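Local coordinates for protein neutral ceramidase (PDB 2ZWS) that hydrolyses the N-acyl linkage of ceramides to give sphingosine and a free fatty acid, and also runs the reverse synthesis, as a secreted zinc-dependent enzyme, at residues 41-46 / 226-231; 80-85 / 133-138; 119-124 / 551-556; 516-521 / 589-594. One frame throughout, in Å; residues are numbered along the deposited sequence.

Contact 1: 41-46 / 226-231; sequences WARAFV and HWEHDV
Arg43 and Glu228 form a side-on, two-point salt bridge between a sheet and a helix. Arg43 sits on strand 41-49 of the mixed sheet in the N-terminal catalytic region, and Glu228 on helix 218-231. Arg43 also pairs by backbone with Asn60, a probable substrate-binding residue on the next strand. The CA atoms of Arg43 and Glu228 are 11.5 Å apart, and the side chains bridge this gap from opposite directions. Arg43 is extended from CG to NE (chi2 174°, chi3 175°), which carries its guanidinium out to the carboxylate.

The charged interaction is all that joins the two segments. Both Glu228 oxygens are met on their syn side, though the donors are tilted out of the carboxylate plane. Both oxygens lie close to the guanidinium plane, and the two planes are 33° apart.

Arg43 NH1 also pairs with Asp62, Glu228 OE2 with Lys11, and Glu228 OE1 accepts from Ala239 N. Lys11 and Asp62 probably help balance the charges of this partly buried pair.

Within the helix, Asp230 accepts from His226 ND1 and His229 ND1. Across the contact, Arg43 NE reaches Glu228 OE1 at 2.8 Å and Arg43 NH2 reaches Glu228 OE2 at 3.0 Å.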
loop_
_atom_site.group_PDB
_atom_site.type_symbol
_atom_site.label_atom_id
_atom_site.label_comp_id
_atom_site.label_asym_id
_atom_site.label_seq_id
_atom_site.Cartn_x
_atom_site.Cartn_y
_atom_site.Cartn_z
ATOM N N TRP A 41 4.956 2.834 -5.636
ATOM C CA TRP A 41 6.317 2.275 -5.520
ATOM C C TRP A 41 6.366 1.173 -4.476
ATOM O O TRP A 41 5.563 1.156 -3.489
ATOM C CB TRP A 41 7.326 3.376 -5.107
ATOM C CG TRP A 41 7.298 4.505 -6.113
ATOM C CD1 TRP A 41 6.510 5.626 -6.085
ATOM C CD2 TRP A 41 8.080 4.586 -7.317
ATOM N NE1 TRP A 41 6.748 6.401 -7.207
ATOM C CE2 TRP A 41 7.702 5.781 -7.982
ATOM C CE3 TRP A 41 9.046 3.763 -7.898
ATOM C CZ2 TRP A 41 8.270 6.167 -9.191
ATOM C CZ3 TRP A 41 9.611 4.147 -9.101
ATOM C CH2 TRP A 41 9.217 5.333 -9.744
ATOM N N ALA A 42 7.264 0.218 -4.727
ATOM C CA ALA A 42 7.728 -0.708 -3.708
ATOM C C ALA A 42 9.064 -0.172 -3.196
ATOM O O ALA A 42 9.952 0.157 -3.985
ATOM C CB ALA A 42 7.940 -2.092 -4.298
ATOM N N ARG A 43 9.186 -0.093 -1.882
ATOM C CA ARG A 43 10.410 0.421 -1.234
ATOM C C ARG A 43 10.945 -0.712 -0.381
ATOM O O ARG A 43 10.272 -1.163 0.561
ATOM C CB ARG A 43 10.052 1.641 -0.366
ATOM C CG ARG A 43 9.766 2.906 -1.184
ATOM C CD ARG A 43 9.278 4.076 -0.315
ATOM N NE ARG A 43 9.126 5.314 -1.084
ATOM C CZ ARG A 43 8.008 5.665 -1.722
ATOM N NH1 ARG A 43 6.946 4.869 -1.660
ATOM N NH2 ARG A 43 7.941 6.811 -2.418
ATOM N N ALA A 44 12.126 -1.199 -0.728
ATOM C CA ALA A 44 12.716 -2.391 -0.110
ATOM C C ALA A 44 13.885 -2.033 0.767
ATOM O O ALA A 44 14.735 -1.192 0.380
ATOM C CB ALA A 44 13.184 -3.371 -1.181
ATOM N N PHE A 45 13.962 -2.721 1.908
ATOM C CA PHE A 45 15.010 -2.456 2.904
ATOM C C PHE A 45 15.606 -3.803 3.234
ATOM O O PHE A 45 14.978 -4.627 3.901
ATOM C CB PHE A 45 14.410 -1.832 4.170
ATOM C CG PHE A 45 13.740 -0.516 3.919
ATOM C CD1 PHE A 45 12.477 -0.464 3.311
ATOM C CD2 PHE A 45 14.390 0.685 4.236
ATOM C CE1 PHE A 45 11.855 0.762 3.068
ATOM C CE2 PHE A 45 13.763 1.926 3.991
ATOM C CZ PHE A 45 12.501 1.956 3.418
ATOM N N VAL A 46 16.806 -4.027 2.717
ATOM C CA VAL A 46 17.539 -5.256 3.017
ATOM C C VAL A 46 18.442 -4.975 4.194
ATOM O O VAL A 46 19.154 -3.964 4.170
ATOM C CB VAL A 46 18.427 -5.690 1.792
ATOM C CG1 VAL A 46 19.247 -6.902 2.153
ATOM C CG2 VAL A 46 17.546 -6.019 0.608
ATOM N N HIS A 226 7.506 13.576 -0.129
ATOM C CA HIS A 226 8.032 14.820 0.427
ATOM C C HIS A 226 9.449 14.591 0.990
ATOM O O HIS A 226 10.361 15.400 0.766
ATOM C CB HIS A 226 7.074 15.350 1.500
ATOM C CG HIS A 226 7.507 16.653 2.098
ATOM N ND1 HIS A 226 7.518 17.830 1.380
ATOM C CD2 HIS A 226 7.946 16.964 3.342
ATOM C CE1 HIS A 226 7.943 18.814 2.161
ATOM N NE2 HIS A 226 8.199 18.316 3.361
ATOM N N TRP A 227 9.653 13.497 1.724
ATOM C CA TRP A 227 10.994 13.236 2.275
ATOM C C TRP A 227 12.040 13.006 1.183
ATOM O O TRP A 227 13.138 13.586 1.224
ATOM C CB TRP A 227 10.969 12.037 3.231
ATOM C CG TRP A 227 12.034 12.086 4.308
ATOM C CD1 TRP A 227 13.260 12.736 4.263
ATOM C CD2 TRP A 227 11.986 11.420 5.580
ATOM N NE1 TRP A 227 13.938 12.527 5.453
ATOM C CE2 TRP A 227 13.186 11.726 6.269
ATOM C CE3 TRP A 227 11.032 10.609 6.214
ATOM C CZ2 TRP A 227 13.452 11.245 7.561
ATOM C CZ3 TRP A 227 11.307 10.125 7.501
ATOM C CH2 TRP A 227 12.509 10.444 8.151
ATOM N N GLU A 228 11.716 12.118 0.240
ATOM C CA GLU A 228 12.661 11.733 -0.812
ATOM C C GLU A 228 12.965 12.857 -1.808
ATOM O O GLU A 228 14.133 13.043 -2.213
ATOM C CB GLU A 228 12.126 10.530 -1.578
ATOM C CG GLU A 228 12.035 9.279 -0.718
ATOM C CD GLU A 228 11.227 8.134 -1.336
ATOM O OE1 GLU A 228 11.308 7.010 -0.762
ATOM O OE2 GLU A 228 10.518 8.349 -2.359
ATOM N N HIS A 229 11.926 13.591 -2.191
ATOM C CA HIS A 229 12.003 14.571 -3.279
ATOM C C HIS A 229 12.224 15.993 -2.775
ATOM O O HIS A 229 12.977 16.741 -3.390
ATOM C CB HIS A 229 10.728 14.504 -4.119
ATOM C CG HIS A 229 10.698 15.434 -5.295
ATOM N ND1 HIS A 229 10.199 16.714 -5.207
ATOM C CD2 HIS A 229 11.072 15.262 -6.585
ATOM C CE1 HIS A 229 10.271 17.302 -6.391
ATOM N NE2 HIS A 229 10.796 16.442 -7.247
ATOM N N ASP A 230 11.552 16.385 -1.693
ATOM C CA ASP A 230 11.599 17.796 -1.259
ATOM C C ASP A 230 12.606 18.043 -0.125
ATOM O O ASP A 230 13.084 19.170 0.035
ATOM C CB ASP A 230 10.205 18.294 -0.797
ATOM C CG ASP A 230 9.107 18.158 -1.868
ATOM O OD1 ASP A 230 7.933 17.998 -1.442
ATOM O OD2 ASP A 230 9.401 18.220 -3.095
ATOM N N VAL A 231 12.885 17.025 0.696
ATOM C CA VAL A 231 13.632 17.233 1.958
ATOM C C VAL A 231 15.104 16.750 1.935
ATOM O O VAL A 231 16.024 17.555 2.144
ATOM C CB VAL A 231 12.839 16.633 3.156
ATOM C CG1 VAL A 231 13.670 16.676 4.467
ATOM C CG2 VAL A 231 11.527 17.364 3.329
#

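Contact 2: 80-85 / 133-138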
loop_
_atom_site.group_PDB
_atom_site.type_symbol
_atom_site.label_atom_id
_atom_site.label_comp_id
_atom_site.label_asym_id
_atom_site.label_seq_id
_atom_site.Cartn_x
_atom_site.Cartn_y
_atom_site.Cartn_z
ATOM N N ALA A 80 13.578 -18.458 -7.641
ATOM C CA ALA A 80 14.062 -18.785 -8.983
ATOM C C ALA A 80 15.347 -18.035 -9.319
ATOM O O ALA A 80 16.259 -18.602 -9.925
ATOM C CB ALA A 80 12.999 -18.478 -10.024
ATOM N N LYS A 81 15.425 -16.768 -8.917
ATOM C CA LYS A 81 16.514 -15.917 -9.372
ATOM C C LYS A 81 17.676 -15.884 -8.375
ATOM O O LYS A 81 18.852 -15.732 -8.780
ATOM C CB LYS A 81 16.003 -14.521 -9.707
ATOM C CG LYS A 81 16.912 -13.747 -10.655
ATOM C CD LYS A 81 16.166 -12.639 -11.349
ATOM C CE LYS A 81 17.141 -11.690 -12.021
ATOM N NZ LYS A 81 16.452 -10.523 -12.626
ATOM N N TYR A 82 17.354 -16.067 -7.095
ATOM C CA TYR A 82 18.330 -15.949 -5.997
ATOM C C TYR A 82 18.255 -17.132 -5.036
ATOM O O TYR A 82 17.951 -16.958 -3.863
ATOM C CB TYR A 82 18.163 -14.590 -5.269
ATOM C CG TYR A 82 18.235 -13.455 -6.261
ATOM C CD1 TYR A 82 17.078 -12.773 -6.657
ATOM C CD2 TYR A 82 19.446 -13.116 -6.872
ATOM C CE1 TYR A 82 17.139 -11.760 -7.618
ATOM C CE2 TYR A 82 19.520 -12.108 -7.828
ATOM C CZ TYR A 82 18.368 -11.432 -8.193
ATOM O OH TYR A 82 18.443 -10.439 -9.143
ATOM N N PRO A 83 18.549 -18.354 -5.541
ATOM C CA PRO A 83 18.280 -19.530 -4.713
ATOM C C PRO A 83 19.088 -19.528 -3.436
ATOM O O PRO A 83 20.286 -19.217 -3.471
ATOM C CB PRO A 83 18.691 -20.715 -5.604
ATOM C CG PRO A 83 19.511 -20.138 -6.695
ATOM C CD PRO A 83 19.101 -18.708 -6.865
ATOM N N GLY A 84 18.440 -19.864 -2.325
ATOM C CA GLY A 84 19.107 -19.926 -1.032
ATOM C C GLY A 84 19.229 -18.594 -0.316
ATOM O O GLY A 84 19.628 -18.554 0.844
ATOM N N VAL A 85 18.868 -17.504 -0.989
ATOM C CA VAL A 85 19.020 -16.180 -0.396
ATOM C C VAL A 85 17.754 -15.750 0.343
ATOM O O VAL A 85 17.812 -15.282 1.494
ATOM C CB VAL A 85 19.373 -15.131 -1.462
ATOM C CG1 VAL A 85 19.535 -13.770 -0.829
ATOM C CG2 VAL A 85 20.683 -15.514 -2.233
ATOM N N SER A 133 12.419 -4.023 -6.778
ATOM C CA SER A 133 12.839 -3.173 -5.625
ATOM C C SER A 133 13.872 -3.911 -4.755
ATOM O O SER A 133 14.841 -3.303 -4.256
ATOM C CB SER A 133 11.628 -2.686 -4.810
ATOM O OG SER A 133 11.085 -3.725 -4.037
ATOM N N ILE A 134 13.697 -5.228 -4.606
ATOM C CA ILE A 134 14.612 -6.046 -3.808
ATOM C C ILE A 134 15.930 -6.197 -4.526
ATOM O O ILE A 134 16.984 -6.076 -3.907
ATOM C CB ILE A 134 13.972 -7.419 -3.486
ATOM C CG1 ILE A 134 12.732 -7.259 -2.575
ATOM C CG2 ILE A 134 14.950 -8.378 -2.761
ATOM C CD1 ILE A 134 11.811 -8.537 -2.481
ATOM N N GLU A 135 15.873 -6.407 -5.836
ATOM C CA GLU A 135 17.083 -6.483 -6.658
ATOM C C GLU A 135 17.898 -5.201 -6.546
ATOM O O GLU A 135 19.143 -5.238 -6.425
ATOM C CB GLU A 135 16.685 -6.734 -8.101
ATOM C CG GLU A 135 16.140 -8.113 -8.295
ATOM C CD GLU A 135 15.746 -8.372 -9.742
ATOM O OE1 GLU A 135 15.354 -7.420 -10.454
ATOM O OE2 GLU A 135 15.816 -9.539 -10.157
ATOM N N ARG A 136 17.207 -4.060 -6.591
ATOM C CA ARG A 136 17.882 -2.781 -6.472
ATOM C C ARG A 136 18.479 -2.597 -5.089
ATOM O O ARG A 136 19.611 -2.144 -4.962
ATOM C CB ARG A 136 16.967 -1.613 -6.826
ATOM C CG ARG A 136 16.589 -1.646 -8.281
ATOM C CD ARG A 136 15.529 -0.622 -8.637
ATOM N NE ARG A 136 15.466 -0.449 -10.094
ATOM C CZ ARG A 136 14.628 0.381 -10.714
ATOM N NH1 ARG A 136 13.752 1.098 -10.019
ATOM N NH2 ARG A 136 14.654 0.483 -12.044
ATOM N N ALA A 137 17.721 -2.952 -4.057
ATOM C CA ALA A 137 18.203 -2.848 -2.696
ATOM C C ALA A 137 19.431 -3.709 -2.444
ATOM O O ALA A 137 20.405 -3.231 -1.874
ATOM C CB ALA A 137 17.095 -3.162 -1.693
ATOM N N GLN A 138 19.389 -4.971 -2.859
ATOM C CA GLN A 138 20.514 -5.852 -2.597
ATOM C C GLN A 138 21.767 -5.470 -3.383
ATOM O O GLN A 138 22.869 -5.815 -2.952
ATOM C CB GLN A 138 20.135 -7.297 -2.844
ATOM C CG GLN A 138 19.964 -7.626 -4.313
ATOM C CD GLN A 138 19.451 -9.026 -4.554
ATOM O OE1 GLN A 138 19.449 -9.506 -5.693
ATOM N NE2 GLN A 138 19.016 -9.692 -3.492
#
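Glu135 OE2 accepts from Lys81, the last residue of helix 68-81, and from Tyr82 just after it. Lys81 NZ donates at 2.7 Å to Glu135 OE2 as part of a salt bridge. Tyr82 OH donates to the same Glu135 OE2 at 3.0 Å. Both donors come from the same face of the carboxylate. The lysine is on the syn side but tilted out of the plane, and the tyrosine hydroxyl lies above the plane.

The contact thus joins that helix end to the last turn of helix 120-138 at the protein surface. Helix 68-81 links the parallel neighbouring strands 55-61 and 91-95 as a beta-alpha-beta connection, and helix 120-138 packs on strands 5-13, 41-49 and 55-61.

The Tyr82 ring lies between two neighbours. Gln138 OE1 sits over one face, 3.3 Å above the ring plane and offset toward the rim. Lys81 CG sits over the opposite face, near the rim. The amide plane of Gln138 is nearly perpendicular to the ring, at 89°. Its other amide atom, NE2, makes a weak hydrogen bond to Tyr86 OH. In the turn, Val85 N is satisfied by Tyr82 O, at 3.1 Å, and Val85 O accepts from Asn90 ND2.

Contact 3: 119-124 / 551-556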
loop_
_atom_site.group_PDB
_atom_site.type_symbol
_atom_site.label_atom_id
_atom_site.label_comp_id
_atom_site.label_asym_id
_atom_site.label_seq_id
_atom_site.Cartn_x
_atom_site.Cartn_y
_atom_site.Cartn_z
ATOM N N GLN A 119 -7.144 -8.741 -12.744
ATOM C CA GLN A 119 -6.567 -7.897 -13.768
ATOM C C GLN A 119 -5.080 -8.263 -13.884
ATOM O O GLN A 119 -4.221 -7.756 -13.154
ATOM C CB GLN A 119 -6.761 -6.411 -13.429
ATOM C CG GLN A 119 -8.229 -6.009 -13.155
ATOM C CD GLN A 119 -9.235 -6.541 -14.198
ATOM O OE1 GLN A 119 -10.281 -7.150 -13.841
ATOM N NE2 GLN A 119 -8.948 -6.302 -15.470
ATOM N N GLU A 120 -4.788 -9.160 -14.819
ATOM C CA GLU A 120 -3.446 -9.733 -14.888
ATOM C C GLU A 120 -2.328 -8.699 -15.108
ATOM O O GLU A 120 -1.251 -8.844 -14.530
ATOM C CB GLU A 120 -3.391 -10.877 -15.908
ATOM C CG GLU A 120 -2.069 -11.641 -15.964
ATOM C CD GLU A 120 -2.225 -12.991 -16.642
ATOM O OE1 GLU A 120 -1.857 -14.023 -16.027
ATOM O OE2 GLU A 120 -2.739 -13.016 -17.787
ATOM N N LYS A 121 -2.554 -7.654 -15.911
ATOM C CA LYS A 121 -1.480 -6.701 -16.191
ATOM C C LYS A 121 -1.076 -5.920 -14.927
ATOM O O LYS A 121 0.108 -5.623 -14.702
ATOM C CB LYS A 121 -1.920 -5.714 -17.283
ATOM C CG LYS A 121 -0.762 -4.990 -17.946
ATOM C CD LYS A 121 -1.190 -4.344 -19.283
ATOM C CE LYS A 121 0.022 -3.802 -20.038
ATOM N NZ LYS A 121 0.782 -4.895 -20.728
ATOM N N THR A 122 -2.064 -5.554 -14.113
ATOM C CA THR A 122 -1.785 -4.845 -12.866
ATOM C C THR A 122 -1.114 -5.786 -11.859
ATOM O O THR A 122 -0.067 -5.423 -11.234
ATOM C CB THR A 122 -3.092 -4.260 -12.325
ATOM O OG1 THR A 122 -3.510 -3.183 -13.179
ATOM C CG2 THR A 122 -2.971 -3.757 -10.874
ATOM N N PHE A 123 -1.648 -7.003 -11.750
ATOM C CA PHE A 123 -1.013 -8.021 -10.891
ATOM C C PHE A 123 0.467 -8.228 -11.262
ATOM O O PHE A 123 1.366 -8.169 -10.408
ATOM C CB PHE A 123 -1.799 -9.347 -10.960
ATOM C CG PHE A 123 -1.129 -10.484 -10.243
ATOM C CD1 PHE A 123 -0.278 -11.364 -10.946
ATOM C CD2 PHE A 123 -1.345 -10.702 -8.872
ATOM C CE1 PHE A 123 0.365 -12.423 -10.278
ATOM C CE2 PHE A 123 -0.687 -11.758 -8.201
ATOM C CZ PHE A 123 0.154 -12.615 -8.904
ATOM N N ASN A 124 0.708 -8.451 -12.538
ATOM C CA ASN A 124 2.064 -8.727 -12.974
ATOM C C ASN A 124 3.003 -7.548 -12.710
ATOM O O ASN A 124 4.176 -7.762 -12.361
ATOM C CB ASN A 124 2.108 -9.076 -14.466
ATOM C CG ASN A 124 1.487 -10.434 -14.819
ATOM O OD1 ASN A 124 1.158 -10.685 -16.007
ATOM N ND2 ASN A 124 1.404 -11.324 -13.871
ATOM N N ASN A 551 -2.376 -0.093 -22.821
ATOM C CA ASN A 551 -1.447 -0.687 -23.801
ATOM C C ASN A 551 -0.024 -0.869 -23.257
ATOM O O ASN A 551 0.661 -1.805 -23.644
ATOM C CB ASN A 551 -1.362 0.163 -25.065
ATOM C CG ASN A 551 -2.627 0.130 -25.888
ATOM O OD1 ASN A 551 -3.319 -0.907 -26.003
ATOM N ND2 ASN A 551 -2.959 1.274 -26.458
ATOM N N ASP A 552 0.409 0.027 -22.366
ATOM C CA ASP A 552 1.752 -0.028 -21.783
ATOM C C ASP A 552 1.727 0.801 -20.493
ATOM O O ASP A 552 1.376 1.974 -20.520
ATOM C CB ASP A 552 2.798 0.498 -22.770
ATOM C CG ASP A 552 4.224 0.151 -22.369
ATOM O OD1 ASP A 552 4.622 0.387 -21.204
ATOM O OD2 ASP A 552 4.962 -0.387 -23.232
ATOM N N LEU A 553 2.118 0.199 -19.374
ATOM C CA LEU A 553 2.115 0.906 -18.066
ATOM C C LEU A 553 3.197 1.946 -17.945
ATOM O O LEU A 553 3.212 2.747 -16.997
ATOM C CB LEU A 553 2.320 -0.097 -16.943
ATOM C CG LEU A 553 1.380 -1.286 -16.974
ATOM C CD1 LEU A 553 1.617 -2.185 -15.770
ATOM C CD2 LEU A 553 -0.011 -0.827 -16.968
ATOM N N ARG A 554 4.137 1.895 -18.886
ATOM C CA ARG A 554 5.287 2.790 -18.886
ATOM C C ARG A 554 6.073 2.706 -17.560
ATOM O O ARG A 554 6.468 3.705 -16.968
ATOM C CB ARG A 554 4.874 4.220 -19.264
ATOM C CG ARG A 554 4.227 4.245 -20.662
ATOM C CD ARG A 554 4.295 5.590 -21.346
ATOM N NE ARG A 554 5.659 5.975 -21.715
ATOM C CZ ARG A 554 6.311 5.533 -22.788
ATOM N NH1 ARG A 554 7.547 5.964 -23.012
ATOM N NH2 ARG A 554 5.737 4.658 -23.614
ATOM N N THR A 555 6.256 1.462 -17.130
ATOM C CA THR A 555 6.925 1.114 -15.894
ATOM C C THR A 555 8.364 1.679 -15.934
ATOM O O THR A 555 9.110 1.468 -16.936
ATOM C CB THR A 555 6.907 -0.410 -15.759
ATOM O OG1 THR A 555 5.546 -0.893 -15.741
ATOM C CG2 THR A 555 7.681 -0.888 -14.520
ATOM N N GLU A 556 8.752 2.394 -14.872
ATOM C CA GLU A 556 10.069 3.047 -14.738
ATOM C C GLU A 556 10.272 4.166 -15.752
ATOM O O GLU A 556 11.387 4.702 -15.901
ATOM C CB GLU A 556 11.229 2.040 -14.806
ATOM C CG GLU A 556 11.159 0.906 -13.737
ATOM C CD GLU A 556 11.355 1.381 -12.289
ATOM O OE1 GLU A 556 11.926 2.458 -12.033
ATOM O OE2 GLU A 556 11.028 0.606 -11.393
#
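Lys121 runs its aliphatic chain past Leu553, and the two side chains run antiparallel past one another. The CB of Lys121 points toward segment 551-556 from the first turn of helix 120-138. A chi1 near 180° (-162°) swings CG away from the backbone N, and the chain stays extended through CD to CE, passing along the loop. CE is the side-chain atom that touches. It lies 4.2 Å from Leu553 CG and also 4.2 Å from the carbonyl oxygen of Asn551. At CE the chain bends (chi4 78°). NZ then ends 6.5 Å from Asp552 OD1, so these opposite charges are near but not in contact.

Leu553 CD1 rests 3.9 Å from Lys121 O. Leu553 also touches Ala125, one turn further along the same helix.

The loop has its own polar supports. Asp552 OD1 accepts from Arg554 N at 2.8 Å, using its anti lone pair. Asn551 ND2 bonds to Asp515 and to the backbone O of Asn620. Arg554 forms a salt bridge with Glu631.

The contact is a loose van der Waals contact between the start of a helix in the N-terminal catalytic region and a C-terminal-region loop shaped by an Asx turn.

Contact 4: 516-521 / 589-594; sequences DPYIGK and ERVGIS
Asp516 and Ser594 meet through two hydrogen bonds, and these are the polar half of the tight part of the contact. Ser594 OG donates to Asp516 OD1 at 2.6 Å, a short bond that uses the anti lone pair of the carboxylate oxygen. The serine hydroxyl lies between its own backbone N and carbonyl carbon (chi1 60°), facing the aspartate. The second bond runs between backbones, from Asp516 N to Ser594 O at 3.0 Å. It is nearly straight at the hydrogen (167°), although the donor sits well above the carbonyl plane. Asp516 donates through its N and accepts through OD1, while Ser594 does the reverse through OG and O.

Asp516 belongs to the loop before strand 526-528. Ser594 lies between the antiparallel strands 584-591 and 595-603, in the beta-sandwich of the C-terminal region. The loop is therefore fastened to a strand connection, away from the annotated sites.

The other half of the tight part is van der Waals packing. Tyr518 and Val591 cross at about a right angle, and the ring meets the valine obliquely. Tyr518 OH is 3.3 Å from Val591 CG2, and Tyr518 CZ is 3.9 Å from Val591 CG1. The loose, solvent side is a type II beta turn from Tyr518 to Lys521, through exposed Ile519 and Gly520. Lys521 N closes it on Tyr518 O at 2.9 Å.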
loop_
_atom_site.group_PDB
_atom_site.type_symbol
_atom_site.label_atom_id
_atom_site.label_comp_id
_atom_site.label_asym_id
_atom_site.label_seq_id
_atom_site.Cartn_x
_atom_site.Cartn_y
_atom_site.Cartn_z
ATOM N N ASP A 516 -7.494 4.811 -32.416
ATOM C CA ASP A 516 -7.344 5.631 -33.606
ATOM C C ASP A 516 -7.084 7.058 -33.152
ATOM O O ASP A 516 -7.578 7.465 -32.086
ATOM C CB ASP A 516 -8.632 5.607 -34.414
ATOM C CG ASP A 516 -8.900 4.253 -35.036
ATOM O OD1 ASP A 516 -9.881 3.607 -34.613
ATOM O OD2 ASP A 516 -8.127 3.846 -35.934
ATOM N N PRO A 517 -6.347 7.841 -33.965
ATOM C CA PRO A 517 -6.186 9.247 -33.641
ATOM C C PRO A 517 -7.497 9.993 -33.872
ATOM O O PRO A 517 -8.447 9.434 -34.459
ATOM C CB PRO A 517 -5.117 9.741 -34.626
ATOM C CG PRO A 517 -4.713 8.544 -35.455
ATOM C CD PRO A 517 -5.690 7.462 -35.234
ATOM N N TYR A 518 -7.579 11.229 -33.389
ATOM C CA TYR A 518 -8.709 12.091 -33.734
ATOM C C TYR A 518 -8.743 12.170 -35.258
ATOM O O TYR A 518 -7.700 12.220 -35.907
ATOM C CB TYR A 518 -8.480 13.505 -33.220
ATOM C CG TYR A 518 -8.841 13.808 -31.776
ATOM C CD1 TYR A 518 -9.490 14.996 -31.468
ATOM C CD2 TYR A 518 -8.478 12.957 -30.722
ATOM C CE1 TYR A 518 -9.805 15.335 -30.163
ATOM C CE2 TYR A 518 -8.788 13.282 -29.398
ATOM C CZ TYR A 518 -9.446 14.469 -29.132
ATOM O OH TYR A 518 -9.759 14.825 -27.844
ATOM N N ILE A 519 -9.959 12.213 -35.797
ATOM C CA ILE A 519 -10.184 12.441 -37.214
ATOM C C ILE A 519 -9.387 13.658 -37.680
ATOM O O ILE A 519 -9.422 14.739 -37.059
ATOM C CB ILE A 519 -11.703 12.570 -37.489
ATOM C CG1 ILE A 519 -12.401 11.228 -37.222
ATOM C CG2 ILE A 519 -11.983 13.025 -38.914
ATOM C CD1 ILE A 519 -11.866 10.069 -38.059
ATOM N N GLY A 520 -8.624 13.451 -38.747
ATOM C CA GLY A 520 -7.784 14.488 -39.306
ATOM C C GLY A 520 -6.511 14.797 -38.556
ATOM O O GLY A 520 -5.832 15.760 -38.877
ATOM N N LYS A 521 -6.180 13.988 -37.549
ATOM C CA LYS A 521 -4.976 14.250 -36.755
ATOM C C LYS A 521 -4.114 12.992 -36.635
ATOM O O LYS A 521 -4.474 11.923 -37.151
ATOM C CB LYS A 521 -5.372 14.778 -35.355
ATOM C CG LYS A 521 -6.261 16.004 -35.386
ATOM C CD LYS A 521 -6.402 16.662 -34.015
ATOM C CE LYS A 521 -7.610 17.597 -33.966
ATOM N NZ LYS A 521 -7.457 18.754 -34.883
ATOM N N GLU A 589 -8.881 10.340 -21.258
ATOM C CA GLU A 589 -10.308 10.153 -21.473
ATOM C C GLU A 589 -10.623 9.738 -22.885
ATOM O O GLU A 589 -9.963 10.135 -23.844
ATOM C CB GLU A 589 -11.134 11.367 -21.049
ATOM C CG GLU A 589 -11.178 12.498 -22.011
ATOM C CD GLU A 589 -12.038 13.643 -21.508
ATOM O OE1 GLU A 589 -13.014 13.992 -22.198
ATOM O OE2 GLU A 589 -11.731 14.192 -20.425
ATOM N N ARG A 590 -11.631 8.875 -22.968
ATOM C CA ARG A 590 -12.150 8.359 -24.227
ATOM C C ARG A 590 -12.800 9.498 -25.010
ATOM O O ARG A 590 -13.523 10.325 -24.450
ATOM C CB ARG A 590 -13.197 7.297 -23.906
ATOM C CG ARG A 590 -13.968 6.764 -25.111
ATOM C CD ARG A 590 -13.013 6.145 -26.138
ATOM N NE ARG A 590 -12.432 4.886 -25.659
ATOM C CZ ARG A 590 -11.298 4.353 -26.116
ATOM N NH1 ARG A 590 -10.884 3.179 -25.635
ATOM N NH2 ARG A 590 -10.564 4.977 -27.041
ATOM N N VAL A 591 -12.523 9.535 -26.313
ATOM C CA VAL A 591 -13.154 10.506 -27.210
ATOM C C VAL A 591 -13.768 9.721 -28.367
ATOM O O VAL A 591 -13.073 9.010 -29.085
ATOM C CB VAL A 591 -12.142 11.566 -27.716
ATOM C CG1 VAL A 591 -12.817 12.495 -28.754
ATOM C CG2 VAL A 591 -11.547 12.390 -26.525
ATOM N N GLY A 592 -15.087 9.821 -28.504
ATOM C CA GLY A 592 -15.810 9.016 -29.495
ATOM C C GLY A 592 -15.639 7.531 -29.218
ATOM O O GLY A 592 -15.564 7.119 -28.064
ATOM N N ILE A 593 -15.558 6.725 -30.279
ATOM C CA ILE A 593 -15.437 5.274 -30.138
ATOM C C ILE A 593 -14.037 4.774 -29.794
ATOM O O ILE A 593 -13.881 3.938 -28.913
ATOM C CB ILE A 593 -16.005 4.523 -31.398
ATOM C CG1 ILE A 593 -17.465 4.932 -31.638
ATOM C CG2 ILE A 593 -15.845 3.001 -31.259
ATOM C CD1 ILE A 593 -18.441 4.625 -30.472
ATOM N N SER A 594 -13.019 5.283 -30.484
ATOM C CA SER A 594 -11.690 4.686 -30.390
ATOM C C SER A 594 -10.574 5.696 -30.234
ATOM O O SER A 594 -9.406 5.319 -30.191
ATOM C CB SER A 594 -11.395 3.788 -31.602
ATOM O OG SER A 594 -11.463 4.558 -32.783
#

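From the N terminus, strand 41-49 opens contact 1, which closes at helix 218-231. Contact 2 is nested inside that loop and joins the end of helix 68-81 to helix 120-138. Contact 3 starts on the same helix 120-138, so it crosses contacts 1 and 2, and closes only in the C-terminal region. Contact 4 lies wholly in that region; it crosses contact 3 and follows contacts 1 and 2 in series. Contacts 1 and 2 touch where Ala42, Ala44 and Val46 pack on Ser133 and Ala137. Contacts 2 and 3 are linked by the salt bridge Arg136–Glu556, and Trp41 of contact 1 packs on the same Glu556. Contact 4 stands apart, about 8 Å from contact 3 at the nearest atoms.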